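Local coordinates for protein alpha-rhamnosidase (Dictyoglomus thermophilum, PDB 6I60) that probably hydrolyses terminal non-reducing alpha-L-rhamnose residues of alpha-L-rhamnosides, an activity that can be used to derhamnosylate natural flavonoids, at residues L35-T40 with L44-K49; K49-S54 with K105-C110; L139-N144 with K336-I341; R226-V231 with Y527-N532. All blocks are in the same frame, centred on the assembly; numbering follows the deposited sequence.

Contact 1: residues L35-T40 with L44-K49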
loop_
_atom_site.group_PDB
_atom_site.type_symbol
_atom_site.label_atom_id
_atom_site.label_comp_id
_atom_site.label_asym_id
_atom_site.label_seq_id
_atom_site.Cartn_x
_atom_site.Cartn_y
_atom_site.Cartn_z
ATOM N N LEU A 35 -19.746 -1.169 -9.275
ATOM C CA LEU A 35 -19.032 -1.427 -10.517
ATOM C C LEU A 35 -17.770 -0.574 -10.565
ATOM O O LEU A 35 -17.837 0.656 -10.447
ATOM C CB LEU A 35 -19.933 -1.143 -11.717
ATOM C CG LEU A 35 -20.851 -2.295 -12.130
ATOM C CD1 LEU A 35 -22.108 -2.315 -11.274
ATOM C CD2 LEU A 35 -21.205 -2.178 -13.600
ATOM N N LYS A 36 -16.623 -1.223 -10.738
ATOM C CA LYS A 36 -15.332 -0.553 -10.718
ATOM C C LYS A 36 -14.614 -0.780 -12.040
ATOM O O LYS A 36 -14.558 -1.908 -12.539
ATOM C CB LYS A 36 -14.469 -1.060 -9.556
ATOM C CG LYS A 36 -15.168 -1.042 -8.206
ATOM C CD LYS A 36 -14.258 -0.509 -7.111
ATOM C CE LYS A 36 -14.605 -1.122 -5.762
ATOM N NZ LYS A 36 -13.826 -2.366 -5.499
ATOM N N CYS A 37 -14.080 0.298 -12.604
ATOM C CA CYS A 37 -13.155 0.232 -13.725
ATOM C C CYS A 37 -11.773 0.613 -13.218
ATOM O O CYS A 37 -11.613 1.655 -12.574
ATOM C CB CYS A 37 -13.585 1.163 -14.859
ATOM S SG CYS A 37 -12.393 1.263 -16.210
ATOM N N GLU A 38 -10.784 -0.237 -13.498
ATOM C CA GLU A 38 -9.449 -0.104 -12.917
ATOM C C GLU A 38 -9.504 -0.112 -11.390
ATOM O O GLU A 38 -8.711 0.559 -10.725
ATOM C CB GLU A 38 -8.736 1.155 -13.423
ATOM C CG GLU A 38 -8.189 1.033 -14.836
ATOM C CD GLU A 38 -7.191 -0.099 -14.976
ATOM O OE1 GLU A 38 -5.984 0.139 -14.749
ATOM O OE2 GLU A 38 -7.615 -1.227 -15.309
ATOM N N PHE A 39 -10.455 -0.870 -10.835
ATOM C CA PHE A 39 -10.635 -0.992 -9.387
ATOM C C PHE A 39 -10.901 0.366 -8.741
ATOM O O PHE A 39 -10.422 0.657 -7.643
ATOM C CB PHE A 39 -9.435 -1.683 -8.736
ATOM C CG PHE A 39 -9.138 -3.035 -9.312
ATOM C CD1 PHE A 39 -9.844 -4.150 -8.893
ATOM C CD2 PHE A 39 -8.158 -3.190 -10.279
ATOM C CE1 PHE A 39 -9.576 -5.395 -9.423
ATOM C CE2 PHE A 39 -7.884 -4.435 -10.815
ATOM C CZ PHE A 39 -8.595 -5.538 -10.387
ATOM N N THR A 40 -11.677 1.202 -9.427
ATOM C CA THR A 40 -12.027 2.520 -8.920
ATOM C C THR A 40 -13.408 2.895 -9.434
ATOM O O THR A 40 -13.737 2.636 -10.595
ATOM C CB THR A 40 -11.002 3.579 -9.346
ATOM O OG1 THR A 40 -9.680 3.102 -9.068
ATOM C CG2 THR A 40 -11.239 4.886 -8.595
ATOM N N LEU A 44 -11.110 8.618 -13.644
ATOM C CA LEU A 44 -10.838 9.734 -14.545
ATOM C C LEU A 44 -9.372 9.667 -14.955
ATOM O O LEU A 44 -8.484 9.976 -14.154
ATOM C CB LEU A 44 -11.164 11.071 -13.879
ATOM C CG LEU A 44 -10.639 12.343 -14.549
ATOM C CD1 LEU A 44 -11.197 12.483 -15.954
ATOM C CD2 LEU A 44 -10.974 13.570 -13.713
ATOM N N GLY A 45 -9.119 9.257 -16.196
ATOM C CA GLY A 45 -7.766 9.199 -16.711
ATOM C C GLY A 45 -7.265 7.800 -16.999
ATOM O O GLY A 45 -6.087 7.501 -16.788
ATOM N N VAL A 46 -8.150 6.938 -17.490
ATOM C CA VAL A 46 -7.775 5.565 -17.810
ATOM C C VAL A 46 -6.874 5.593 -19.041
ATOM O O VAL A 46 -7.310 5.964 -20.134
ATOM C CB VAL A 46 -9.007 4.683 -18.038
ATOM C CG1 VAL A 46 -8.621 3.215 -18.001
ATOM C CG2 VAL A 46 -10.069 4.983 -16.993
ATOM N N ASP A 47 -5.608 5.213 -18.864
ATOM C CA ASP A 47 -4.674 5.116 -19.976
ATOM C C ASP A 47 -4.476 3.689 -20.463
ATOM O O ASP A 47 -3.958 3.495 -21.568
ATOM C CB ASP A 47 -3.316 5.712 -19.586
ATOM C CG ASP A 47 -3.185 7.171 -19.984
ATOM O OD1 ASP A 47 -2.089 7.745 -19.805
ATOM O OD2 ASP A 47 -4.181 7.745 -20.474
ATOM N N LYS A 48 -4.874 2.697 -19.671
ATOM C CA LYS A 48 -4.809 1.307 -20.104
ATOM C C LYS A 48 -5.759 1.091 -21.276
ATOM O O LYS A 48 -6.957 1.375 -21.172
ATOM C CB LYS A 48 -5.166 0.378 -18.945
ATOM C CG LYS A 48 -4.000 -0.429 -18.405
ATOM C CD LYS A 48 -4.483 -1.659 -17.653
ATOM C CE LYS A 48 -3.347 -2.643 -17.414
ATOM N NZ LYS A 48 -2.208 -2.015 -16.686
ATOM N N LYS A 49 -5.224 0.594 -22.396
ATOM C CA LYS A 49 -6.067 0.324 -23.557
ATOM C C LYS A 49 -7.077 -0.778 -23.267
ATOM O O LYS A 49 -8.170 -0.786 -23.843
ATOM C CB LYS A 49 -5.203 -0.049 -24.762
ATOM C CG LYS A 49 -4.194 1.017 -25.153
ATOM C CD LYS A 49 -4.752 1.947 -26.218
ATOM C CE LYS A 49 -3.756 3.039 -26.577
ATOM N NZ LYS A 49 -2.561 2.505 -27.290
#
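Glu38 and Lys48 meet at about a right angle, the carboxylate lying against the methylene chain of the lysine and not against its ammonium. Glu38 OE1 is 3.7 Å from Lys48 CD but 4.8 Å from Lys48 NZ, so any attraction between the charges is probably long-range, without pairing. Glu38 CG stands anti to the carbonyl carbon (chi1 -76°), and a bend at chi2 (-59°) turns the carboxylate away from Val46, leaving CG to touch Val46 CG1 at 3.9 Å. The other branch of the valine, CG2, faces Cys37 SG at 4.5 Å, a loose apolar contact. Both segments belong to the N-terminal immunoglobulin-like domain, and the carboxylate is held outside them, OE2 by Ile52 N and OE1 by Arg528 of helix 524-535. Were Glu38 cut back to an alanine, the Arg528 guanidinium would probably lose this counter-charge and the Ile52 amide its side-chain acceptor. The chemistry is that of a buried acid whose apolar stem packs while its oxygens serve partners beyond these segments.

Contact 2: residues K49-S54 with K105-C110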
loop_
_atom_site.group_PDB
_atom_site.type_symbol
_atom_site.label_atom_id
_atom_site.label_comp_id
_atom_site.label_asym_id
_atom_site.label_seq_id
_atom_site.Cartn_x
_atom_site.Cartn_y
_atom_site.Cartn_z
ATOM N N LYS A 49 -5.224 0.594 -22.396
ATOM C CA LYS A 49 -6.067 0.324 -23.557
ATOM C C LYS A 49 -7.077 -0.778 -23.267
ATOM O O LYS A 49 -8.170 -0.786 -23.843
ATOM C CB LYS A 49 -5.203 -0.049 -24.762
ATOM C CG LYS A 49 -4.194 1.017 -25.153
ATOM C CD LYS A 49 -4.752 1.947 -26.218
ATOM C CE LYS A 49 -3.756 3.039 -26.577
ATOM N NZ LYS A 49 -2.561 2.505 -27.290
ATOM N N ASN A 50 -6.735 -1.711 -22.375
ATOM C CA ASN A 50 -7.630 -2.784 -21.950
ATOM C C ASN A 50 -7.773 -2.715 -20.433
ATOM O O ASN A 50 -7.122 -3.477 -19.703
ATOM C CB ASN A 50 -7.109 -4.149 -22.393
ATOM C CG ASN A 50 -6.849 -4.216 -23.883
ATOM O OD1 ASN A 50 -5.908 -3.604 -24.390
ATOM N ND2 ASN A 50 -7.685 -4.961 -24.596
ATOM N N PRO A 51 -8.612 -1.815 -19.923
ATOM C CA PRO A 51 -8.791 -1.710 -18.470
ATOM C C PRO A 51 -9.501 -2.932 -17.903
ATOM O O PRO A 51 -10.015 -3.791 -18.621
ATOM C CB PRO A 51 -9.638 -0.443 -18.304
ATOM C CG PRO A 51 -10.342 -0.285 -19.611
ATOM C CD PRO A 51 -9.394 -0.801 -20.654
ATOM N N ILE A 52 -9.525 -2.995 -16.574
ATOM C CA ILE A 52 -10.122 -4.106 -15.842
ATOM C C ILE A 52 -11.475 -3.667 -15.295
ATOM O O ILE A 52 -11.589 -2.598 -14.679
ATOM C CB ILE A 52 -9.197 -4.582 -14.708
ATOM C CG1 ILE A 52 -7.828 -4.985 -15.263
ATOM C CG2 ILE A 52 -9.834 -5.734 -13.948
ATOM C CD1 ILE A 52 -7.829 -6.301 -16.014
ATOM N N PHE A 53 -12.497 -4.488 -15.518
ATOM C CA PHE A 53 -13.845 -4.235 -15.026
ATOM C C PHE A 53 -14.191 -5.240 -13.935
ATOM O O PHE A 53 -13.788 -6.406 -14.002
ATOM C CB PHE A 53 -14.874 -4.320 -16.158
ATOM C CG PHE A 53 -14.757 -3.216 -17.172
ATOM C CD1 PHE A 53 -15.410 -2.009 -16.980
ATOM C CD2 PHE A 53 -13.996 -3.386 -18.317
ATOM C CE1 PHE A 53 -15.305 -0.991 -17.910
ATOM C CE2 PHE A 53 -13.886 -2.372 -19.251
ATOM C CZ PHE A 53 -14.541 -1.173 -19.047
ATOM N N SER A 54 -14.942 -4.785 -12.934
ATOM C CA SER A 54 -15.310 -5.636 -11.813
ATOM C C SER A 54 -16.654 -5.187 -11.262
ATOM O O SER A 54 -17.100 -4.061 -11.498
ATOM C CB SER A 54 -14.240 -5.610 -10.714
ATOM O OG SER A 54 -13.680 -4.316 -10.579
ATOM N N LYS A 105 -13.866 -2.286 -28.688
ATOM C CA LYS A 105 -13.269 -1.401 -29.678
ATOM C C LYS A 105 -12.101 -0.636 -29.064
ATOM O O LYS A 105 -12.124 -0.286 -27.881
ATOM C CB LYS A 105 -14.325 -0.431 -30.215
ATOM C CG LYS A 105 -13.804 0.581 -31.222
ATOM C CD LYS A 105 -14.751 0.737 -32.402
ATOM C CE LYS A 105 -14.604 2.109 -33.042
ATOM N NZ LYS A 105 -15.332 2.200 -34.337
ATOM N N GLU A 106 -11.070 -0.396 -29.872
ATOM C CA GLU A 106 -9.893 0.326 -29.402
ATOM C C GLU A 106 -10.293 1.690 -28.854
ATOM O O GLU A 106 -10.869 2.515 -29.571
ATOM C CB GLU A 106 -8.882 0.480 -30.538
ATOM C CG GLU A 106 -7.862 1.587 -30.327
ATOM C CD GLU A 106 -6.508 1.058 -29.899
ATOM O OE1 GLU A 106 -5.614 1.877 -29.602
ATOM O OE2 GLU A 106 -6.339 -0.178 -29.859
ATOM N N LEU A 107 -9.997 1.918 -27.577
ATOM C CA LEU A 107 -10.361 3.168 -26.932
ATOM C C LEU A 107 -9.544 4.324 -27.501
ATOM O O LEU A 107 -8.452 4.144 -28.045
ATOM C CB LEU A 107 -10.161 3.067 -25.420
ATOM C CG LEU A 107 -10.930 1.935 -24.738
ATOM C CD1 LEU A 107 -10.508 1.801 -23.284
ATOM C CD2 LEU A 107 -12.433 2.158 -24.853
ATOM N N GLU A 108 -10.094 5.527 -27.369
ATOM C CA GLU A 108 -9.499 6.729 -27.928
ATOM C C GLU A 108 -9.304 7.771 -26.837
ATOM O O GLU A 108 -10.029 7.770 -25.835
ATOM C CB GLU A 108 -10.378 7.297 -29.052
ATOM C CG GLU A 108 -10.146 6.625 -30.399
ATOM C CD GLU A 108 -11.330 6.759 -31.335
ATOM O OE1 GLU A 108 -11.126 7.174 -32.497
ATOM O OE2 GLU A 108 -12.462 6.449 -30.910
ATOM N N PRO A 109 -8.334 8.669 -27.001
ATOM C CA PRO A 109 -8.012 9.608 -25.920
ATOM C C PRO A 109 -9.120 10.621 -25.676
ATOM O O PRO A 109 -9.852 11.015 -26.587
ATOM C CB PRO A 109 -6.735 10.301 -26.414
ATOM C CG PRO A 109 -6.218 9.444 -27.525
ATOM C CD PRO A 109 -7.414 8.806 -28.141
ATOM N N CYS A 110 -9.234 11.035 -24.412
ATOM C CA CYS A 110 -10.118 12.113 -23.968
ATOM C C CYS A 110 -11.598 11.798 -24.169
ATOM O O CYS A 110 -12.438 12.698 -24.091
ATOM C CB CYS A 110 -9.767 13.436 -24.660
ATOM S SG CYS A 110 -8.026 13.887 -24.530
#
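Lys49 and Pro51 pack against Glu106 and Leu107 inside the N-terminal immunoglobulin-like domain, where the loop between strands 99-101 and 112-120 passes the residues leading into strand 52-56. The backbones are nearest at Lys49 and Leu107, whose CA atoms are 6.2 Å apart. The apolar part is a single pair: Leu107 CD1 comes to 3.9 Å from Pro51 CD. Leu107 is buried, and its CG lies anti to the carbonyl carbon (chi1 -57°) with the chain extended beyond it (chi2 172°), which carries CD1 to the proline. Tyr102 touches both of these side chains from outside the two segments. The charged part is more exposed, and there Lys49 and Glu106 cross obliquely. Their salt bridge is long, Lys49 NZ to Glu106 OE1 being 3.9 Å, and the same oxygen is nearer to the lysine chain, 3.5 Å from Lys49 CD. Glu106 also touches a crystal neighbour, so its placement carries less weight. Between these two parts, the carbonyl oxygen of Lys49 is 3.5 Å from the methyl carbon Leu107 CD1.

Contact 3: residues L139-N144 with K336-I341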
loop_
_atom_site.group_PDB
_atom_site.type_symbol
_atom_site.label_atom_id
_atom_site.label_comp_id
_atom_site.label_asym_id
_atom_site.label_seq_id
_atom_site.Cartn_x
_atom_site.Cartn_y
_atom_site.Cartn_z
ATOM N N LEU A 139 -4.896 10.977 -21.747
ATOM C CA LEU A 139 -4.255 11.347 -23.000
ATOM C C LEU A 139 -3.917 10.161 -23.831
ATOM O O LEU A 139 -3.597 10.314 -24.977
ATOM C CB LEU A 139 -3.011 12.166 -22.780
ATOM C CG LEU A 139 -3.343 13.631 -22.600
ATOM C CD1 LEU A 139 -2.268 14.492 -23.189
ATOM C CD2 LEU A 139 -4.640 13.943 -23.280
ATOM N N MET A 140 -3.957 8.996 -23.211
ATOM C CA MET A 140 -3.775 7.721 -23.820
ATOM C C MET A 140 -2.482 7.508 -24.496
ATOM O O MET A 140 -2.336 7.672 -25.694
ATOM C CB MET A 140 -4.918 7.394 -24.757
ATOM C CG MET A 140 -6.195 7.073 -24.036
ATOM S SD MET A 140 -6.458 5.316 -24.059
ATOM C CE MET A 140 -6.297 5.028 -25.800
ATOM N N ASN A 141 -1.561 7.037 -23.688
ATOM C CA ASN A 141 -0.254 6.697 -24.137
ATOM C C ASN A 141 0.389 7.805 -24.966
ATOM O O ASN A 141 0.664 7.602 -26.135
ATOM C CB ASN A 141 -0.271 5.349 -24.902
ATOM C CG ASN A 141 -1.037 4.236 -24.168
ATOM O OD1 ASN A 141 -2.149 4.421 -23.684
ATOM N ND2 ASN A 141 -0.438 3.055 -24.124
ATOM N N GLU A 142 0.565 8.972 -24.357
ATOM C CA GLU A 142 1.263 10.085 -24.964
ATOM C C GLU A 142 0.836 10.403 -26.389
ATOM O O GLU A 142 1.667 10.695 -27.254
ATOM C CB GLU A 142 2.741 9.734 -24.921
ATOM C CG GLU A 142 3.708 10.852 -25.198
ATOM C CD GLU A 142 5.119 10.367 -25.046
ATOM O OE1 GLU A 142 5.431 9.832 -23.978
ATOM O OE2 GLU A 142 5.903 10.482 -26.001
ATOM N N GLU A 143 -0.472 10.357 -26.613
ATOM C CA GLU A 143 -1.074 10.560 -27.932
ATOM C C GLU A 143 -0.889 12.015 -28.353
ATOM O O GLU A 143 -1.788 12.853 -28.236
ATOM C CB GLU A 143 -2.546 10.169 -27.915
ATOM C CG GLU A 143 -2.873 8.950 -28.759
ATOM C CD GLU A 143 -3.118 9.294 -30.218
ATOM O OE1 GLU A 143 -3.708 8.457 -30.932
ATOM O OE2 GLU A 143 -2.721 10.397 -30.653
ATOM N N ASN A 144 0.308 12.307 -28.873
ATOM C CA ASN A 144 0.666 13.638 -29.352
ATOM C C ASN A 144 0.401 14.687 -28.277
ATOM O O ASN A 144 -0.623 15.379 -28.314
ATOM C CB ASN A 144 -0.102 13.970 -30.636
ATOM C CG ASN A 144 0.383 15.249 -31.296
ATOM O OD1 ASN A 144 -0.361 16.222 -31.410
ATOM N ND2 ASN A 144 1.637 15.250 -31.737
ATOM N N LYS A 336 8.290 7.676 -20.233
ATOM C CA LYS A 336 6.986 7.719 -20.879
ATOM C C LYS A 336 5.938 8.223 -19.897
ATOM O O LYS A 336 5.897 7.805 -18.736
ATOM C CB LYS A 336 6.602 6.336 -21.404
ATOM C CG LYS A 336 7.678 5.665 -22.245
ATOM C CD LYS A 336 7.603 6.103 -23.699
ATOM C CE LYS A 336 8.989 6.367 -24.266
ATOM N NZ LYS A 336 9.606 7.590 -23.681
ATOM N N LEU A 337 5.088 9.131 -20.367
ATOM C CA LEU A 337 4.090 9.770 -19.517
ATOM C C LEU A 337 2.819 8.927 -19.532
ATOM O O LEU A 337 2.119 8.860 -20.548
ATOM C CB LEU A 337 3.828 11.201 -19.976
ATOM C CG LEU A 337 4.940 12.184 -19.589
ATOM C CD1 LEU A 337 6.004 12.275 -20.675
ATOM C CD2 LEU A 337 4.376 13.560 -19.270
ATOM N N TYR A 338 2.528 8.286 -18.404
ATOM C CA TYR A 338 1.402 7.378 -18.247
ATOM C C TYR A 338 0.473 7.897 -17.156
ATOM O O TYR A 338 0.833 8.769 -16.362
ATOM C CB TYR A 338 1.892 5.965 -17.907
ATOM C CG TYR A 338 0.927 4.853 -18.249
ATOM C CD1 TYR A 338 0.617 4.555 -19.570
ATOM C CD2 TYR A 338 0.338 4.088 -17.249
ATOM C CE1 TYR A 338 -0.259 3.532 -19.886
ATOM C CE2 TYR A 338 -0.539 3.063 -17.555
ATOM C CZ TYR A 338 -0.833 2.789 -18.874
ATOM O OH TYR A 338 -1.705 1.772 -19.183
ATOM N N SER A 339 -0.738 7.346 -17.118
ATOM C CA SER A 339 -1.738 7.710 -16.115
ATOM C C SER A 339 -2.289 6.429 -15.497
ATOM O O SER A 339 -3.193 5.800 -16.055
ATOM C CB SER A 339 -2.853 8.553 -16.723
ATOM O OG SER A 339 -3.796 8.930 -15.734
ATOM N N GLU A 340 -1.746 6.049 -14.345
ATOM C CA GLU A 340 -2.203 4.868 -13.631
ATOM C C GLU A 340 -3.321 5.241 -12.668
ATOM O O GLU A 340 -3.310 6.324 -12.073
ATOM C CB GLU A 340 -1.050 4.214 -12.869
ATOM C CG GLU A 340 0.052 3.664 -13.760
ATOM C CD GLU A 340 0.718 2.440 -13.168
ATOM O OE1 GLU A 340 1.967 2.401 -13.124
ATOM O OE2 GLU A 340 -0.008 1.515 -12.746
ATOM N N ILE A 341 -4.289 4.342 -12.523
ATOM C CA ILE A 341 -5.410 4.529 -11.611
ATOM C C ILE A 341 -5.040 3.833 -10.307
ATOM O O ILE A 341 -5.061 2.602 -10.213
ATOM C CB ILE A 341 -6.718 3.991 -12.194
ATOM C CG1 ILE A 341 -6.881 4.443 -13.648
ATOM C CG2 ILE A 341 -7.898 4.453 -11.355
ATOM C CD1 ILE A 341 -7.275 5.894 -13.800
#
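The junction between the immunoglobulin-like domain and the next beta domain is made here by the loop that leaves strand 133-137: Glu142 and Asn141 of this loop reach strand 336-338, the edge strand of a mixed sheet. The backbones approach closely at two points, with Glu142 CA 6.1 Å from Leu337 CA and Asn141 CA 6.2 Å from Tyr338 CA. Glu142 carries most of the contact. Its CG lies anti to the backbone N (chi1 -166°) and the chain stays extended beyond (chi2 177°), which delivers OE1 to the strand. There OE1 is 3.7 Å from Leu337 N, too far to count as a hydrogen bond, and 4.1 Å from Leu337 CD1. Lys336 NZ is 4.7 Å from Glu142 OE1, an opposite charge that probably attracts at a distance, without contact. The amide end of Asn141 comes to the edge of the Tyr338 ring, near its plane, so the ring is met from the side and not over a face. Strand 336-338 runs parallel to strand 226-233, bonded through Val227 and Tyr229, while Leu337 and Leu139 both touch strand 264-273.

Contact 4: residues R226-V231 with Y527-N532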
loop_
_atom_site.group_PDB
_atom_site.type_symbol
_atom_site.label_atom_id
_atom_site.label_comp_id
_atom_site.label_asym_id
_atom_site.label_seq_id
_atom_site.Cartn_x
_atom_site.Cartn_y
_atom_site.Cartn_z
ATOM N N ARG A 226 9.556 6.466 -16.444
ATOM C CA ARG A 226 8.123 6.717 -16.512
ATOM C C ARG A 226 7.776 7.879 -15.596
ATOM O O ARG A 226 8.336 7.999 -14.504
ATOM C CB ARG A 226 7.325 5.470 -16.115
ATOM C CG ARG A 226 6.035 5.756 -15.371
ATOM C CD ARG A 226 5.225 4.490 -15.221
ATOM N NE ARG A 226 6.055 3.413 -14.702
ATOM C CZ ARG A 226 5.724 2.646 -13.672
ATOM N NH1 ARG A 226 4.569 2.827 -13.046
ATOM N NH2 ARG A 226 6.554 1.697 -13.272
ATOM N N VAL A 227 6.858 8.730 -16.052
ATOM C CA VAL A 227 6.352 9.856 -15.275
ATOM C C VAL A 227 4.832 9.776 -15.277
ATOM O O VAL A 227 4.205 9.886 -16.336
ATOM C CB VAL A 227 6.821 11.209 -15.839
ATOM C CG1 VAL A 227 6.179 12.355 -15.068
ATOM C CG2 VAL A 227 8.340 11.311 -15.797
ATOM N N LEU A 228 4.241 9.587 -14.098
ATOM C CA LEU A 228 2.790 9.504 -13.982
ATOM C C LEU A 228 2.199 10.907 -13.925
ATOM O O LEU A 228 2.476 11.665 -12.989
ATOM C CB LEU A 228 2.389 8.710 -12.741
ATOM C CG LEU A 228 3.148 7.417 -12.453
ATOM C CD1 LEU A 228 2.891 6.967 -11.028
ATOM C CD2 LEU A 228 2.740 6.336 -13.439
ATOM N N TYR A 229 1.385 11.253 -14.918
ATOM C CA TYR A 229 0.685 12.528 -14.928
ATOM C C TYR A 229 -0.719 12.353 -14.362
ATOM O O TYR A 229 -1.291 11.260 -14.393
ATOM C CB TYR A 229 0.622 13.117 -16.341
ATOM C CG TYR A 229 -0.313 12.400 -17.291
ATOM C CD1 TYR A 229 0.111 11.289 -18.008
ATOM C CD2 TYR A 229 -1.617 12.845 -17.483
ATOM C CE1 TYR A 229 -0.739 10.633 -18.880
ATOM C CE2 TYR A 229 -2.472 12.196 -18.352
ATOM C CZ TYR A 229 -2.028 11.091 -19.048
ATOM O OH TYR A 229 -2.877 10.444 -19.914
ATOM N N THR A 230 -1.265 13.444 -13.835
ATOM C CA THR A 230 -2.595 13.457 -13.243
ATOM C C THR A 230 -3.531 14.304 -14.095
ATOM O O THR A 230 -3.143 15.364 -14.596
ATOM C CB THR A 230 -2.550 14.003 -11.812
ATOM O OG1 THR A 230 -1.567 13.285 -11.055
ATOM C CG2 THR A 230 -3.905 13.860 -11.136
ATOM N N VAL A 231 -4.763 13.827 -14.265
ATOM C CA VAL A 231 -5.798 14.542 -15.003
ATOM C C VAL A 231 -6.853 15.019 -14.016
ATOM O O VAL A 231 -7.300 14.253 -13.153
ATOM C CB VAL A 231 -6.425 13.664 -16.100
ATOM C CG1 VAL A 231 -6.785 12.311 -15.542
ATOM C CG2 VAL A 231 -7.656 14.343 -16.680
ATOM N N TYR A 527 -0.697 -1.874 -5.460
ATOM C CA TYR A 527 0.328 -2.849 -5.812
ATOM C C TYR A 527 0.510 -2.964 -7.319
ATOM O O TYR A 527 1.615 -3.261 -7.785
ATOM C CB TYR A 527 -0.013 -4.208 -5.203
ATOM C CG TYR A 527 0.307 -4.289 -3.729
ATOM C CD1 TYR A 527 1.426 -3.652 -3.209
ATOM C CD2 TYR A 527 -0.510 -4.994 -2.857
ATOM C CE1 TYR A 527 1.724 -3.718 -1.864
ATOM C CE2 TYR A 527 -0.220 -5.066 -1.507
ATOM C CZ TYR A 527 0.898 -4.426 -1.018
ATOM O OH TYR A 527 1.192 -4.492 0.324
ATOM N N ARG A 528 -0.553 -2.733 -8.094
ATOM C CA ARG A 528 -0.421 -2.745 -9.546
ATOM C C ARG A 528 0.529 -1.651 -10.015
ATOM O O ARG A 528 1.320 -1.859 -10.943
ATOM C CB ARG A 528 -1.793 -2.586 -10.198
ATOM C CG ARG A 528 -2.555 -3.889 -10.366
ATOM C CD ARG A 528 -3.978 -3.633 -10.830
ATOM N NE ARG A 528 -4.200 -4.090 -12.199
ATOM C CZ ARG A 528 -4.577 -3.299 -13.199
ATOM N NH1 ARG A 528 -4.778 -2.005 -12.988
ATOM N NH2 ARG A 528 -4.756 -3.805 -14.413
ATOM N N LYS A 529 0.468 -0.478 -9.381
ATOM C CA LYS A 529 1.414 0.585 -9.696
ATOM C C LYS A 529 2.821 0.223 -9.238
ATOM O O LYS A 529 3.799 0.502 -9.941
ATOM C CB LYS A 529 0.958 1.897 -9.054
ATOM C CG LYS A 529 1.910 3.062 -9.268
ATOM C CD LYS A 529 2.576 3.470 -7.969
ATOM C CE LYS A 529 3.410 4.727 -8.145
ATOM N NZ LYS A 529 4.695 4.639 -7.397
ATOM N N TYR A 530 2.944 -0.400 -8.062
ATOM C CA TYR A 530 4.263 -0.766 -7.559
ATOM C C TYR A 530 4.855 -1.922 -8.353
ATOM O O TYR A 530 6.074 -1.979 -8.563
ATOM C CB TYR A 530 4.185 -1.122 -6.074
ATOM C CG TYR A 530 5.540 -1.300 -5.428
ATOM C CD1 TYR A 530 6.494 -0.290 -5.482
ATOM C CD2 TYR A 530 5.870 -2.479 -4.771
ATOM C CE1 TYR A 530 7.739 -0.448 -4.893
ATOM C CE2 TYR A 530 7.113 -2.646 -4.181
ATOM C CZ TYR A 530 8.043 -1.628 -4.245
ATOM O OH TYR A 530 9.279 -1.790 -3.660
ATOM N N LEU A 531 4.010 -2.858 -8.795
ATOM C CA LEU A 531 4.492 -3.940 -9.646
ATOM C C LEU A 531 5.062 -3.401 -10.950
ATOM O O LEU A 531 6.014 -3.972 -11.496
ATOM C CB LEU A 531 3.364 -4.933 -9.924
ATOM C CG LEU A 531 3.179 -6.038 -8.883
ATOM C CD1 LEU A 531 2.057 -6.981 -9.290
ATOM C CD2 LEU A 531 4.481 -6.796 -8.679
ATOM N N ASN A 532 4.497 -2.307 -11.460
ATOM C CA ASN A 532 5.086 -1.654 -12.622
ATOM C C ASN A 532 6.439 -1.046 -12.279
ATOM O O ASN A 532 7.360 -1.066 -13.103
ATOM C CB ASN A 532 4.139 -0.583 -13.162
ATOM C CG ASN A 532 2.988 -1.167 -13.956
ATOM O OD1 ASN A 532 3.079 -2.275 -14.485
ATOM N ND2 ASN A 532 1.895 -0.421 -14.043
#
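Arg226 NH1 and Asn532 ND2 grip one oxygen from the two sides of this contact: Glu340 OE1 takes a salt bridge from the first and a hydrogen bond from the second. The rest of the guanidinium is held by acids at the end of helix 524-535 and just past it, Asp533 on NH2 and Asp536 on NE, so three carboxylates fix its rotation. Arg226 meets Asn532 at about a right angle, with the guanidinium and amide planes 85° apart, and its CZ is 3.6 Å from Asn532 CB. The backbone oxygen of Lys529 lies in the guanidinium plane, at the edge, 4.0 Å from Arg226 NH1. With a leucine in place of Arg226, Asp536 and Glu340 would probably lose this positive mate, Glu340 keeping the amide of Asn532. Two residues along the strand the contact is apolar: Leu228 CD1 touches Lys529 CE at 3.7 Å. The lysine leaves the helix with CG anti to the backbone N (chi1 177°) and bends at chi2, and its NZ is bound by Asp533 and by the carbonyls of Gln220 and Ser492. The like charges Arg226 NH1 and Lys529 NZ are 5.9 Å apart, probably eased by Asp533, which pairs with both residues. Strand 226-228 runs nearly antiparallel to helix segment 527-532 (158°, axes 12.1 Å apart), while Leu531 packs away from it on helix 564-576.

Overall arrangement
Contacts 1 and 4 are buried, contact 2 is partly buried and contact 3 lies at the surface. Contacts 1 and 2, with centres about 8 Å apart, share Lys49 and the sheet in which strands 35-37 and 52-56 are neighbours, and both stay within the immunoglobulin-like domain. Contacts 3 and 4 share another sheet, through adjacent strands 336-338 and 226-233, and each joins two domains. Charge is handled according to depth: in contacts 1 and 4 buried ionic groups find firm partners beyond their own segments, whereas contacts 2 and 3 have only long or unpaired attractions across them. Tyr229 OH ties three together, bonding Asp47 of contact 1 and Leu139 of contact 3.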